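Hydrogenase maturation protease HycI (PDB 5ZBY) probably acts as an endopeptidase that trims the C-terminal extension of a [NiFe] hydrogenase large subunit during maturation of that enzyme. Local coordinates at residues A[35-38]-A[39-43]; A[60-64]-A[65-69]; A[92-95]-A[96-100]; A[102-105]-A[106-109]. One frame throughout, in Å; residues are numbered along the deposited sequence.

Contact 1. Residues A[35-38]-A[39-43]; sequences ERLK and ELVKT
Arg-36 and Glu-39, one turn apart at the end of a helix, form a salt bridge in which NH1 of Arg-36 lies 2.9 Å from OE1 of Glu-39. The arginine chain bends at its second torsion (chi2 66°) and crosses the extended glutamate chain at about a right angle, meeting OE1 nearly along its C-O axis. The bond is bent (138°), with OE1 tilted out of the guanidinium plane; the flat groups stand 79° apart, consistent with a one-pronged bridge. NE of Arg-36 forms its own salt bridge to Glu-145, so the guanidinium joins two carboxylates.

CD2 of Leu-40 sits over one guanidinium face, offset toward the rim, 3.6 Å from NH1 of Arg-36. In a separate apolar contact Leu-37 and Val-41 lie side by side, CD2 of the leucine 3.9 Å from CG2 of the valine.

The better-angled backbone bonds reach three residues back, Glu-39 N to Arg-36 O and Leu-40 N to Leu-37 O; the four-back ones are weak, leaving a loosely bonded, 3-10-like last turn.

Exposed Glu-39 suits the surface. Buried Leu-37 and Val-41 rest on Ile-48 and Val-46 of strand 46-50, and with Arg-36 and Leu-40 they touch helix 138-156.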
ATOM      1  N   GLU A  35       0.657   8.134   6.231  1.00 30.36           N
ATOM      2  CA  GLU A  35       0.521   9.206   7.221  1.00 28.47           C
ATOM      3  C   GLU A  35       0.045  10.436   6.515  1.00 31.74           C
ATOM      4  O   GLU A  35      -0.788  11.190   7.055  1.00 33.61           O
ATOM      5  CB  GLU A  35       1.834   9.446   7.982  1.00 28.03           C
ATOM      6  CG  GLU A  35       2.100   8.308   8.959  1.00 30.08           C
ATOM      7  CD  GLU A  35       1.034   8.226  10.054  1.00 48.07           C
ATOM      8  OE1 GLU A  35       0.669   9.289  10.597  1.00 49.63           O
ATOM      9  OE2 GLU A  35       0.533   7.114  10.355  1.00 43.76           O
ATOM     10  N   ARG A  36       0.438  10.590   5.262  1.00 29.95           N
ATOM     11  CA  ARG A  36      -0.004  11.763   4.555  1.00 31.50           C
ATOM     12  C   ARG A  36      -1.487  11.631   4.232  1.00 32.65           C
ATOM     13  O   ARG A  36      -2.241  12.628   4.299  1.00 37.91           O
ATOM     14  CB  ARG A  36       0.829  11.972   3.298  1.00 32.43           C
ATOM     15  CG  ARG A  36       0.375  13.170   2.493  1.00 39.72           C
ATOM     16  CD  ARG A  36       0.612  14.473   3.264  1.00 43.29           C
ATOM     17  NE  ARG A  36       0.473  15.626   2.377  1.00 45.34           N
ATOM     18  CZ  ARG A  36      -0.207  16.728   2.669  1.00 61.68           C
ATOM     19  NH1 ARG A  36      -0.813  16.855   3.845  1.00 52.86           N
ATOM     20  NH2 ARG A  36      -0.270  17.713   1.786  1.00 52.48           N
ATOM     21  N   LEU A  37      -1.955  10.406   3.956  1.00 29.35           N
ATOM     22  CA  LEU A  37      -3.355  10.261   3.599  1.00 28.35           C
ATOM     23  C   LEU A  37      -4.218  10.603   4.809  1.00 32.50           C
ATOM     24  O   LEU A  37      -5.346  11.109   4.642  1.00 32.27           O
ATOM     25  CB  LEU A  37      -3.685   8.857   3.115  1.00 29.31           C
ATOM     26  CG  LEU A  37      -3.281   8.609   1.656  1.00 27.76           C
ATOM     27  CD1 LEU A  37      -3.378   7.107   1.343  1.00 29.39           C
ATOM     28  CD2 LEU A  37      -4.222   9.465   0.766  1.00 35.01           C
ATOM     29  N   LYS A  38      -3.692  10.354   6.008  1.00 27.70           N
ATOM     30  CA  LYS A  38      -4.497  10.632   7.214  1.00 29.79           C
ATOM     31  C   LYS A  38      -4.788  12.131   7.341  1.00 44.76           C
ATOM     32  O   LYS A  38      -5.789  12.539   7.955  1.00 35.45           O
ATOM     33  CB  LYS A  38      -3.783  10.104   8.456  1.00 30.32           C
ATOM     34  CG  LYS A  38      -3.904   8.587   8.659  1.00 30.45           C
ATOM     35  CD  LYS A  38      -3.043   8.149   9.842  1.00 33.65           C
ATOM     36  CE  LYS A  38      -2.907   6.641   9.970  1.00 39.21           C
ATOM     37  NZ  LYS A  38      -4.032   5.961  10.618  1.00 45.88           N
ATOM     38  N   GLU A  39      -3.939  12.947   6.729  1.00 38.60           N
ATOM     39  CA  GLU A  39      -4.074  14.400   6.798  1.00 42.94           C
ATOM     40  C   GLU A  39      -5.002  14.895   5.715  1.00 50.80           C
ATOM     41  O   GLU A  39      -5.564  15.982   5.823  1.00 55.22           O
ATOM     42  CB  GLU A  39      -2.710  15.086   6.659  1.00 44.02           C
ATOM     43  CG  GLU A  39      -1.722  14.709   7.744  1.00 44.55           C
ATOM     44  CD  GLU A  39      -0.352  15.318   7.561  1.00 54.97           C
ATOM     45  OE1 GLU A  39      -0.043  15.841   6.463  1.00 49.98           O
ATOM     46  OE2 GLU A  39       0.426  15.267   8.534  1.00 62.97           O
ATOM     47  N   LEU A  40      -5.180  14.086   4.677  1.00 39.59           N
ATOM     48  CA  LEU A  40      -5.867  14.544   3.471  1.00 38.18           C
ATOM     49  C   LEU A  40      -7.264  13.954   3.288  1.00 49.35           C
ATOM     50  O   LEU A  40      -8.071  14.478   2.523  1.00 59.57           O
ATOM     51  CB  LEU A  40      -5.021  14.216   2.238  1.00 40.85           C
ATOM     52  CG  LEU A  40      -3.692  14.933   2.046  1.00 40.91           C
ATOM     53  CD1 LEU A  40      -3.038  14.498   0.733  1.00 38.92           C
ATOM     54  CD2 LEU A  40      -3.912  16.434   2.054  1.00 48.58           C
ATOM     55  N   VAL A  41      -7.567  12.870   3.986  1.00 39.94           N
ATOM     56  CA  VAL A  41      -8.786  12.128   3.687  1.00 32.64           C
ATOM     57  C   VAL A  41      -9.649  12.031   4.922  1.00 49.77           C
ATOM     58  O   VAL A  41      -9.263  11.378   5.892  1.00 57.67           O
ATOM     59  CB  VAL A  41      -8.465  10.699   3.176  1.00 42.38           C
ATOM     60  CG1 VAL A  41      -9.733   9.858   3.009  1.00 38.18           C
ATOM     61  CG2 VAL A  41      -7.680  10.766   1.881  1.00 43.85           C
ATOM     62  N   LYS A  42     -10.765  12.711   4.905  1.00 49.34           N
ATOM     63  CA  LYS A  42     -11.711  12.482   5.934  1.00 58.52           C
ATOM     64  C   LYS A  42     -13.047  12.211   5.311  1.00 45.47           C
ATOM     65  O   LYS A  42     -13.649  13.056   4.717  1.00 52.10           O
ATOM     66  CB  LYS A  42     -11.726  13.654   6.884  1.00 75.93           C
ATOM     67  CG  LYS A  42     -10.361  13.882   7.504  1.00 80.72           C
ATOM     68  CD  LYS A  42      -9.885  12.652   8.243  1.00 57.00           C
ATOM     69  CE  LYS A  42     -10.587  12.447   9.565  1.00 82.43           C
ATOM     70  NZ  LYS A  42     -10.026  11.323  10.358  1.00 77.98           N
ATOM     71  N   THR A  43     -13.432  10.970   5.442  1.00 41.95           N
ATOM     72  CA  THR A  43     -14.697  10.399   5.018  1.00 41.79           C
ATOM     73  C   THR A  43     -14.913   9.140   5.820  1.00 37.99           C
ATOM     74  O   THR A  43     -13.981   8.426   6.182  1.00 37.69           O
ATOM     75  CB  THR A  43     -14.715  10.081   3.520  1.00 45.11           C
ATOM     76  OG1 THR A  43     -16.043   9.722   3.116  1.00 59.16           O
ATOM     77  CG2 THR A  43     -13.752   8.926   3.216  1.00 45.82           C
TER

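Contact 2. Residues A[60-64]-A[65-69]; sequences GKIAA and FKPDL
Pro-67 folds back against the last turn of the helix that Ile-62 belongs to. Its CB leaves the backbone toward that turn. The next ring atom, CG, comes to 4.4 Å from CG2 of Ile-62, a loose apolar touch, and also lies 3.8 Å from the carbonyl O of Ile-62. The ring closes at CD, which makes the tightest approach: 3.3 Å to O of Ile-62, with O of Ala-63 farther off. A proline fits here because its nitrogen has no hydrogen to offer the helix, and a CH2 group stands off the end of the Ile-62 carbonyl, where a further helical N-H would have come.

The turn before it is closed by backbone bonds. N of Lys-66 reaches O of Ala-63 at 3.0 Å, and N of Phe-65 reaches O of Ile-62 at 3.2 Å. Lys-66 then takes a positive phi (54°) that turns the chain out of the helix, its CB pointing away from it.

Phe-65 has CB 3.6 Å from O of Ile-62, and with CG opposite the backbone N (chi1 -161°) its ring leads away toward Val-15, Leu-47 and a cation-pi partner, Arg-13. Ile-62 likewise packs on the sheet, through Val-15, Cys-17 and Leu-49.

This is a helix C-terminus ended by a positive-phi residue and a proline, without the six-to-one backbone bond of a Schellman motif. It turns the chain from helix 59-64 into strand 69-75, within a beta-alpha-beta crossover.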
ATOM      1  N   GLY A  60      -7.899  -8.337  11.254  1.00 31.83           N
ATOM      2  CA  GLY A  60      -9.155  -8.209  11.977  1.00 35.27           C
ATOM      3  C   GLY A  60      -9.810  -6.869  11.742  1.00 31.68           C
ATOM      4  O   GLY A  60     -11.016  -6.801  11.391  1.00 34.00           O
ATOM      5  N   LYS A  61      -9.057  -5.823  11.944  1.00 28.37           N
ATOM      6  CA  LYS A  61      -9.613  -4.529  11.780  1.00 30.76           C
ATOM      7  C   LYS A  61      -9.953  -4.297  10.333  1.00 30.92           C
ATOM      8  O   LYS A  61     -10.945  -3.728  10.035  1.00 30.95           O
ATOM      9  CB  LYS A  61      -8.607  -3.493  12.195  1.00 36.84           C
ATOM     10  CG  LYS A  61      -9.168  -2.150  12.473  1.00 64.84           C
ATOM     11  CD  LYS A  61      -8.193  -1.275  13.220  1.00 85.78           C
ATOM     12  CE  LYS A  61      -8.787   0.088  13.521  1.00 79.38           C
ATOM     13  NZ  LYS A  61      -9.235   0.268  14.916  1.00 80.68           N
ATOM     14  N   ILE A  62      -9.166  -4.818   9.412  1.00 29.84           N
ATOM     15  CA  ILE A  62      -9.509  -4.636   8.020  1.00 25.96           C
ATOM     16  C   ILE A  62     -10.828  -5.346   7.717  1.00 29.97           C
ATOM     17  O   ILE A  62     -11.725  -4.766   7.062  1.00 32.40           O
ATOM     18  CB  ILE A  62      -8.359  -5.140   7.081  1.00 23.18           C
ATOM     19  CG1 ILE A  62      -7.115  -4.249   7.249  1.00 23.93           C
ATOM     20  CG2 ILE A  62      -8.824  -5.117   5.642  1.00 29.21           C
ATOM     21  CD1 ILE A  62      -5.809  -4.934   6.738  1.00 25.38           C
ATOM     22  N   ALA A  63     -10.992  -6.559   8.238  1.00 35.23           N
ATOM     23  CA  ALA A  63     -12.174  -7.306   7.850  1.00 33.56           C
ATOM     24  C   ALA A  63     -13.393  -6.641   8.480  1.00 30.89           C
ATOM     25  O   ALA A  63     -14.474  -6.592   7.850  1.00 33.31           O
ATOM     26  CB  ALA A  63     -12.069  -8.743   8.267  1.00 34.86           C
ATOM     27  N   ALA A  64     -13.189  -6.043   9.664  1.00 31.06           N
ATOM     28  CA  ALA A  64     -14.333  -5.521  10.417  1.00 30.39           C
ATOM     29  C   ALA A  64     -14.853  -4.272   9.751  1.00 35.57           C
ATOM     30  O   ALA A  64     -15.972  -3.875   9.993  1.00 34.48           O
ATOM     31  CB  ALA A  64     -13.952  -5.232  11.841  1.00 29.60           C
ATOM     32  N   PHE A  65     -14.058  -3.636   8.905  1.00 27.29           N
ATOM     33  CA  PHE A  65     -14.464  -2.441   8.192  1.00 22.10           C
ATOM     34  C   PHE A  65     -15.347  -2.750   6.986  1.00 25.83           C
ATOM     35  O   PHE A  65     -15.881  -1.872   6.397  1.00 27.75           O
ATOM     36  CB  PHE A  65     -13.257  -1.620   7.755  1.00 27.52           C
ATOM     37  CG  PHE A  65     -13.552  -0.191   7.413  1.00 25.97           C
ATOM     38  CD1 PHE A  65     -13.797   0.738   8.379  1.00 29.21           C
ATOM     39  CD2 PHE A  65     -13.545   0.225   6.103  1.00 26.48           C
ATOM     40  CE1 PHE A  65     -14.043   2.038   8.057  1.00 27.96           C
ATOM     41  CE2 PHE A  65     -13.776   1.516   5.773  1.00 26.43           C
ATOM     42  CZ  PHE A  65     -14.029   2.426   6.750  1.00 30.74           C
ATOM     43  N   LYS A  66     -15.473  -4.015   6.648  1.00 27.58           N
ATOM     44  CA  LYS A  66     -16.253  -4.425   5.499  1.00 24.24           C
ATOM     45  C   LYS A  66     -15.878  -3.752   4.192  1.00 26.23           C
ATOM     46  O   LYS A  66     -16.669  -3.070   3.617  1.00 26.25           O
ATOM     47  CB  LYS A  66     -17.751  -4.312   5.761  1.00 28.39           C
ATOM     48  CG  LYS A  66     -18.253  -5.361   6.711  1.00 33.06           C
ATOM     49  CD  LYS A  66     -19.726  -5.200   6.996  1.00 36.02           C
ATOM     50  CE  LYS A  66     -20.570  -6.243   6.307  1.00 55.24           C
ATOM     51  NZ  LYS A  66     -21.041  -5.776   4.980  1.00 61.58           N
ATOM     52  N   PRO A  67     -14.625  -3.909   3.768  1.00 27.08           N
ATOM     53  CA  PRO A  67     -14.191  -3.187   2.591  1.00 25.57           C
ATOM     54  C   PRO A  67     -14.740  -3.772   1.284  1.00 22.13           C
ATOM     55  O   PRO A  67     -14.996  -4.976   1.202  1.00 27.13           O
ATOM     56  CB  PRO A  67     -12.629  -3.364   2.631  1.00 20.96           C
ATOM     57  CG  PRO A  67     -12.487  -4.702   3.309  1.00 26.15           C
ATOM     58  CD  PRO A  67     -13.578  -4.736   4.369  1.00 30.44           C
ATOM     59  N   ASP A  68     -14.813  -2.889   0.294  1.00 24.41           N
ATOM     60  CA  ASP A  68     -15.041  -3.225  -1.100  1.00 26.05           C
ATOM     61  C   ASP A  68     -13.685  -3.358  -1.781  1.00 26.82           C
ATOM     62  O   ASP A  68     -13.541  -4.154  -2.713  1.00 29.28           O
ATOM     63  CB  ASP A  68     -15.866  -2.151  -1.785  1.00 23.55           C
ATOM     64  CG  ASP A  68     -17.280  -2.039  -1.185  1.00 28.97           C
ATOM     65  OD1 ASP A  68     -17.901  -3.103  -0.997  1.00 33.05           O
ATOM     66  OD2 ASP A  68     -17.676  -0.916  -0.860  1.00 31.87           O
ATOM     67  N   LEU A  69     -12.710  -2.566  -1.303  1.00 22.61           N
ATOM     68  CA  LEU A  69     -11.340  -2.540  -1.868  1.00 22.12           C
ATOM     69  C   LEU A  69     -10.359  -2.364  -0.728  1.00 24.79           C
ATOM     70  O   LEU A  69     -10.563  -1.506   0.139  1.00 24.24           O
ATOM     71  CB  LEU A  69     -11.166  -1.386  -2.844  1.00 21.89           C
ATOM     72  CG  LEU A  69      -9.751  -1.177  -3.437  1.00 27.07           C
ATOM     73  CD1 LEU A  69      -9.367  -2.366  -4.304  1.00 32.18           C
ATOM     74  CD2 LEU A  69      -9.661   0.113  -4.214  1.00 28.76           C
TER

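Contact 3. Residues A[92-95]-A[96-100]; sequences KTLG and EAVST
Leu-94 and Val-98 meet across a tight turn, with CB of Leu-94 3.5 Å from CG2 of Val-98. Two torsions create the contact. In Val-98 the CG2 methyl occupies the crowded position between the backbone N and the carbonyl carbon, while CG1 lies opposite the carbonyl carbon (chi1 -58°), which spreads both methyls toward the leucine. In Leu-94 CG is also opposite its own carbonyl carbon (chi1 -55°), and the extended branch beyond it brings CD1 to 4.0 Å from CG2 of Val-98 and 4.1 Å from its CG1. One methyl of the leucine thus spans both methyls of the valine, the two side chains crossing at a slant. CG2 of Val-98 also lies 3.6 Å from the carbonyl O of Gly-95.

Glu-96 adopts a different shape. Its CB stays close to the backbone, 3.6 Å from C of Gly-95, and its CG lies between its own backbone N and carbonyl carbon; the chain then runs extended and carries the carboxylate outward, as suits a charged residue on an exposed corner. Ala-97 is the second central residue of the turn, where helical backbone angles suit alanine.

Gly-95 combines a phi of 91° with a nearly extended psi. In that conformation a CB would collide with the carbonyl O of Leu-94, which explains the choice of residue. Its own carbonyl O accepts a weak, long but straight bond from N of Val-98, at 3.5 Å. Residues 92-97 also touch a crystal neighbour, so lattice contacts may help to select this shape.

Together Gly-95 to Val-98 form a type I beta turn, a surface reversal in the loop between strand 85-88 and helix 105-116.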
ATOM      1  N   LYS A  92      -1.742 -12.975  -6.696  1.00 26.68           N
ATOM      2  CA  LYS A  92      -1.160 -13.847  -7.728  1.00 34.48           C
ATOM      3  C   LYS A  92       0.101 -14.553  -7.235  1.00 32.20           C
ATOM      4  O   LYS A  92       1.000 -13.917  -6.664  1.00 29.40           O
ATOM      5  CB  LYS A  92      -0.857 -13.038  -8.984  1.00 40.52           C
ATOM      6  CG  LYS A  92      -1.442 -13.633 -10.252  1.00 82.12           C
ATOM      7  CD  LYS A  92      -0.762 -13.076 -11.494  1.00 46.19           C
ATOM      8  CE  LYS A  92      -1.518 -13.461 -12.746  1.00 62.33           C
ATOM      9  NZ  LYS A  92      -1.054 -12.684 -13.931  1.00 94.60           N
ATOM     10  N   THR A  93       0.164 -15.875  -7.436  1.00 29.01           N
ATOM     11  CA  THR A  93       1.328 -16.689  -7.102  1.00 32.08           C
ATOM     12  C   THR A  93       2.437 -16.469  -8.137  1.00 29.08           C
ATOM     13  O   THR A  93       2.186 -16.544  -9.341  1.00 26.64           O
ATOM     14  CB  THR A  93       0.926 -18.177  -7.053  1.00 27.75           C
ATOM     15  OG1 THR A  93      -0.343 -18.273  -6.364  1.00 39.42           O
ATOM     16  CG2 THR A  93       1.902 -18.916  -6.284  1.00 38.35           C
ATOM     17  N   LEU A  94       3.634 -16.089  -7.681  1.00 34.23           N
ATOM     18  CA  LEU A  94       4.695 -15.689  -8.609  1.00 29.82           C
ATOM     19  C   LEU A  94       5.661 -16.818  -8.932  1.00 27.40           C
ATOM     20  O   LEU A  94       6.379 -16.742  -9.934  1.00 33.82           O
ATOM     21  CB  LEU A  94       5.473 -14.484  -8.052  1.00 32.64           C
ATOM     22  CG  LEU A  94       4.479 -13.347  -7.739  1.00 39.69           C
ATOM     23  CD1 LEU A  94       5.206 -12.160  -7.120  1.00 69.65           C
ATOM     24  CD2 LEU A  94       3.713 -12.929  -8.993  1.00 36.59           C
ATOM     25  N   GLY A  95       5.684 -17.837  -8.078  1.00 31.61           N
ATOM     26  CA  GLY A  95       6.548 -18.988  -8.318  1.00 30.90           C
ATOM     27  C   GLY A  95       7.911 -18.808  -7.663  1.00 40.96           C
ATOM     28  O   GLY A  95       8.125 -17.905  -6.870  1.00 37.81           O
ATOM     29  N   GLU A  96       8.853 -19.662  -8.004  1.00 29.26           N
ATOM     30  CA  GLU A  96      10.091 -19.707  -7.231  1.00 33.42           C
ATOM     31  C   GLU A  96      11.007 -18.536  -7.518  1.00 43.03           C
ATOM     32  O   GLU A  96      11.981 -18.333  -6.798  1.00 41.90           O
ATOM     33  CB  GLU A  96      10.805 -21.014  -7.507  1.00 33.00           C
ATOM     34  CG  GLU A  96      11.265 -21.127  -8.927  1.00 30.23           C
ATOM     35  CD  GLU A  96      11.884 -22.471  -9.186  1.00 43.26           C
ATOM     36  OE1 GLU A  96      11.144 -23.478  -9.120  1.00 31.06           O
ATOM     37  OE2 GLU A  96      13.123 -22.526  -9.378  1.00 40.64           O
ATOM     38  N   ALA A  97      10.718 -17.759  -8.555  1.00 35.48           N
ATOM     39  CA  ALA A  97      11.628 -16.689  -8.985  1.00 41.41           C
ATOM     40  C   ALA A  97      11.651 -15.559  -7.969  1.00 68.23           C
ATOM     41  O   ALA A  97      12.538 -14.705  -7.988  1.00 57.32           O
ATOM     42  CB  ALA A  97      11.226 -16.159 -10.341  1.00 56.28           C
ATOM     43  N   VAL A  98      10.664 -15.538  -7.088  1.00 41.18           N
ATOM     44  CA  VAL A  98      10.641 -14.547  -6.034  1.00 62.59           C
ATOM     45  C   VAL A  98      10.761 -15.216  -4.673  1.00 50.77           C
ATOM     46  O   VAL A  98      10.165 -16.255  -4.404  1.00 81.94           O
ATOM     47  CB  VAL A  98       9.359 -13.686  -6.084  1.00 50.08           C
ATOM     48  CG1 VAL A  98       9.251 -13.006  -7.444  1.00 57.98           C
ATOM     49  CG2 VAL A  98       8.124 -14.516  -5.765  1.00 83.58           C
ATOM     50  N   SER A  99      11.583 -14.621  -3.822  1.00 66.89           N
ATOM     51  CA  SER A  99      11.457 -15.216  -2.509  1.00 87.77           C
ATOM     52  C   SER A  99      10.981 -14.127  -1.579  1.00 70.86           C
ATOM     53  O   SER A  99      11.383 -12.964  -1.664  1.00 81.73           O
ATOM     54  CB  SER A  99      12.785 -15.837  -2.046  1.00 98.16           C
ATOM     55  OG  SER A  99      12.548 -16.836  -1.067  1.00111.50           O
ATOM     56  N   THR A 100      10.313 -14.693  -0.598  1.00 66.90           N
ATOM     57  CA  THR A 100       9.376 -13.913   0.178  1.00 62.42           C
ATOM     58  C   THR A 100       9.960 -13.575   1.547  1.00102.40           C
ATOM     59  O   THR A 100      10.505 -14.443   2.243  1.00 97.40           O
ATOM     60  CB  THR A 100       8.049 -14.672   0.293  1.00 43.52           C
ATOM     61  OG1 THR A 100       8.290 -15.994   0.798  1.00 76.40           O
ATOM     62  CG2 THR A 100       7.422 -14.797  -1.080  1.00 49.86           C
TER

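Contact 4. Residues A[102-105]-A[106-109]; sequences GLPL and RIVA
Pro-104 and Ile-107 meet at the start of helix 105-116, where the proline holds the N-cap position. The CG corner of the pyrrolidine ring is the bump: it lies 3.6 Å from CG1 of Ile-107, and CD touches the same methylene from slightly farther. Ile-107 offers this branch because CG1 stands opposite its carbonyl carbon (chi1 -55°); its CG1 and CB lie beside the Pro-104 carbonyl O, and the two side chains cross at a slant. A rigid ring, with phi already restrained, suits a residue that must lead an extended chain into a helix.

Val-108 lies loosely between Leu-103 and Leu-105. CD2 of Leu-103 comes to 4.4 Å from CG2 of Val-108, and CD1 of Leu-105 to 4.3 Å from CB of Val-108. Leu-105 goes on to meet Leu-122 of the sheet, while Leu-103 and Val-108 both touch Glu-56.

The carbonyl O of Pro-104 faces the first helical N-H groups and receives two weak bonds, from N of Ile-107 and N of Val-108. N of Leu-105 instead donates to a sulfonate oxygen of a bound HEPES molecule, probably from the crystallisation liquor; a helix N-terminus would favour such an anion.

Ala-109 is small enough to sit close over the backbone, its CB 3.4 Å from O of Leu-105, and its N closes the first strong helical bond to that same oxygen, at 2.9 Å and nearly straight (175°).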
ATOM      1  N   GLY A 102       9.526 -12.761   5.273  1.00 97.44           N
ATOM      2  CA  GLY A 102       8.535 -13.034   6.301  1.00 87.82           C
ATOM      3  C   GLY A 102       7.277 -13.743   5.849  1.00 77.13           C
ATOM      4  O   GLY A 102       7.360 -14.741   5.152  1.00 73.75           O
ATOM      5  N   LEU A 103       6.117 -13.244   6.256  1.00 71.24           N
ATOM      6  CA  LEU A 103       4.818 -13.742   5.847  1.00 51.58           C
ATOM      7  C   LEU A 103       4.482 -13.013   4.577  1.00 51.47           C
ATOM      8  O   LEU A 103       4.418 -11.808   4.565  1.00 47.14           O
ATOM      9  CB  LEU A 103       3.768 -13.448   6.900  1.00 60.92           C
ATOM     10  CG  LEU A 103       2.480 -14.249   6.835  1.00 49.51           C
ATOM     11  CD1 LEU A 103       2.789 -15.701   7.045  1.00 59.89           C
ATOM     12  CD2 LEU A 103       1.536 -13.803   7.912  1.00 55.25           C
ATOM     13  N   PRO A 104       4.374 -13.778   3.407  1.00 43.65           N
ATOM     14  CA  PRO A 104       4.115 -12.969   2.220  1.00 40.92           C
ATOM     15  C   PRO A 104       2.766 -12.284   2.211  1.00 34.08           C
ATOM     16  O   PRO A 104       1.819 -12.728   2.793  1.00 33.88           O
ATOM     17  CB  PRO A 104       4.269 -13.929   1.061  1.00 43.87           C
ATOM     18  CG  PRO A 104       3.991 -15.233   1.586  1.00 68.36           C
ATOM     19  CD  PRO A 104       4.589 -15.231   2.926  1.00 43.10           C
ATOM     20  N   LEU A 105       2.742 -11.167   1.528  1.00 31.15           N
ATOM     21  CA  LEU A 105       1.562 -10.370   1.396  1.00 29.71           C
ATOM     22  C   LEU A 105       0.479 -11.169   0.688  1.00 33.17           C
ATOM     23  O   LEU A 105      -0.678 -10.977   0.924  1.00 27.48           O
ATOM     24  CB  LEU A 105       1.890  -9.077   0.679  1.00 28.61           C
ATOM     25  CG  LEU A 105       0.752  -8.081   0.569  1.00 32.62           C
ATOM     26  CD1 LEU A 105       0.279  -7.621   1.922  1.00 33.11           C
ATOM     27  CD2 LEU A 105       1.080  -6.890  -0.301  1.00 31.18           C
ATOM     28  N   ARG A 106       0.871 -12.050  -0.209  1.00 30.52           N
ATOM     29  CA  ARG A 106      -0.128 -12.915  -0.851  1.00 28.19           C
ATOM     30  C   ARG A 106      -1.024 -13.665   0.138  1.00 29.80           C
ATOM     31  O   ARG A 106      -2.236 -13.817  -0.081  1.00 31.12           O
ATOM     32  CB  ARG A 106       0.570 -13.946  -1.767  1.00 31.11           C
ATOM     33  CG  ARG A 106      -0.411 -14.873  -2.498  1.00 33.69           C
ATOM     34  CD  ARG A 106       0.336 -15.764  -3.558  1.00 30.13           C
ATOM     35  NE  ARG A 106       1.187 -16.731  -2.897  1.00 39.22           N
ATOM     36  CZ  ARG A 106       0.861 -17.996  -2.629  1.00 50.97           C
ATOM     37  NH1 ARG A 106      -0.323 -18.504  -2.985  1.00 37.70           N
ATOM     38  NH2 ARG A 106       1.735 -18.764  -2.002  1.00 47.13           N
ATOM     39  N   ILE A 107      -0.436 -14.173   1.197  1.00 30.20           N
ATOM     40  CA  ILE A 107      -1.184 -14.880   2.217  1.00 30.71           C
ATOM     41  C   ILE A 107      -2.135 -13.964   2.969  1.00 32.84           C
ATOM     42  O   ILE A 107      -3.280 -14.262   3.124  1.00 31.85           O
ATOM     43  CB  ILE A 107      -0.253 -15.497   3.253  1.00 38.29           C
ATOM     44  CG1 ILE A 107       0.790 -16.402   2.603  1.00 40.57           C
ATOM     45  CG2 ILE A 107      -1.041 -16.243   4.297  1.00 37.87           C
ATOM     46  CD1 ILE A 107       0.236 -17.431   1.676  1.00 38.75           C
ATOM     47  N   VAL A 108      -1.626 -12.810   3.361  1.00 31.52           N
ATOM     48  CA  VAL A 108      -2.463 -11.789   4.015  1.00 27.51           C
ATOM     49  C   VAL A 108      -3.649 -11.399   3.138  1.00 33.27           C
ATOM     50  O   VAL A 108      -4.789 -11.407   3.589  1.00 30.51           O
ATOM     51  CB  VAL A 108      -1.625 -10.546   4.380  1.00 30.34           C
ATOM     52  CG1 VAL A 108      -2.532  -9.452   4.969  1.00 28.87           C
ATOM     53  CG2 VAL A 108      -0.535 -10.935   5.372  1.00 32.13           C
ATOM     54  N   ALA A 109      -3.381 -11.031   1.891  1.00 29.70           N
ATOM     55  CA  ALA A 109      -4.384 -10.609   0.938  1.00 30.61           C
ATOM     56  C   ALA A 109      -5.422 -11.694   0.641  1.00 30.39           C
ATOM     57  O   ALA A 109      -6.600 -11.400   0.511  1.00 29.57           O
ATOM     58  CB  ALA A 109      -3.675 -10.147  -0.393  1.00 31.63           C
TER

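Overall arrangement
The four contacts follow one another along the chain, each closing before the next opens, and all are local turns or helix ends around one mixed five-stranded sheet. Contact 1 ends helix 29-40, which leads into edge strand 46-50; contact 2 ends helix 59-64 and leads into strand 69-75. Their centres are 18 Å apart. Contacts 3 and 4 share the long connection from strand 85-88 to helix 105-116, with centres 11 Å apart, and touch where Arg-106 packs on Thr-93 and Lys-92. Contact 1 lies across the chain's centre from both, about 33 Å and 25 Å away between centres. The set thus marks where the chain passes between helices and the sheet: two helix C-termini, one helix N-terminus and one exposed loop.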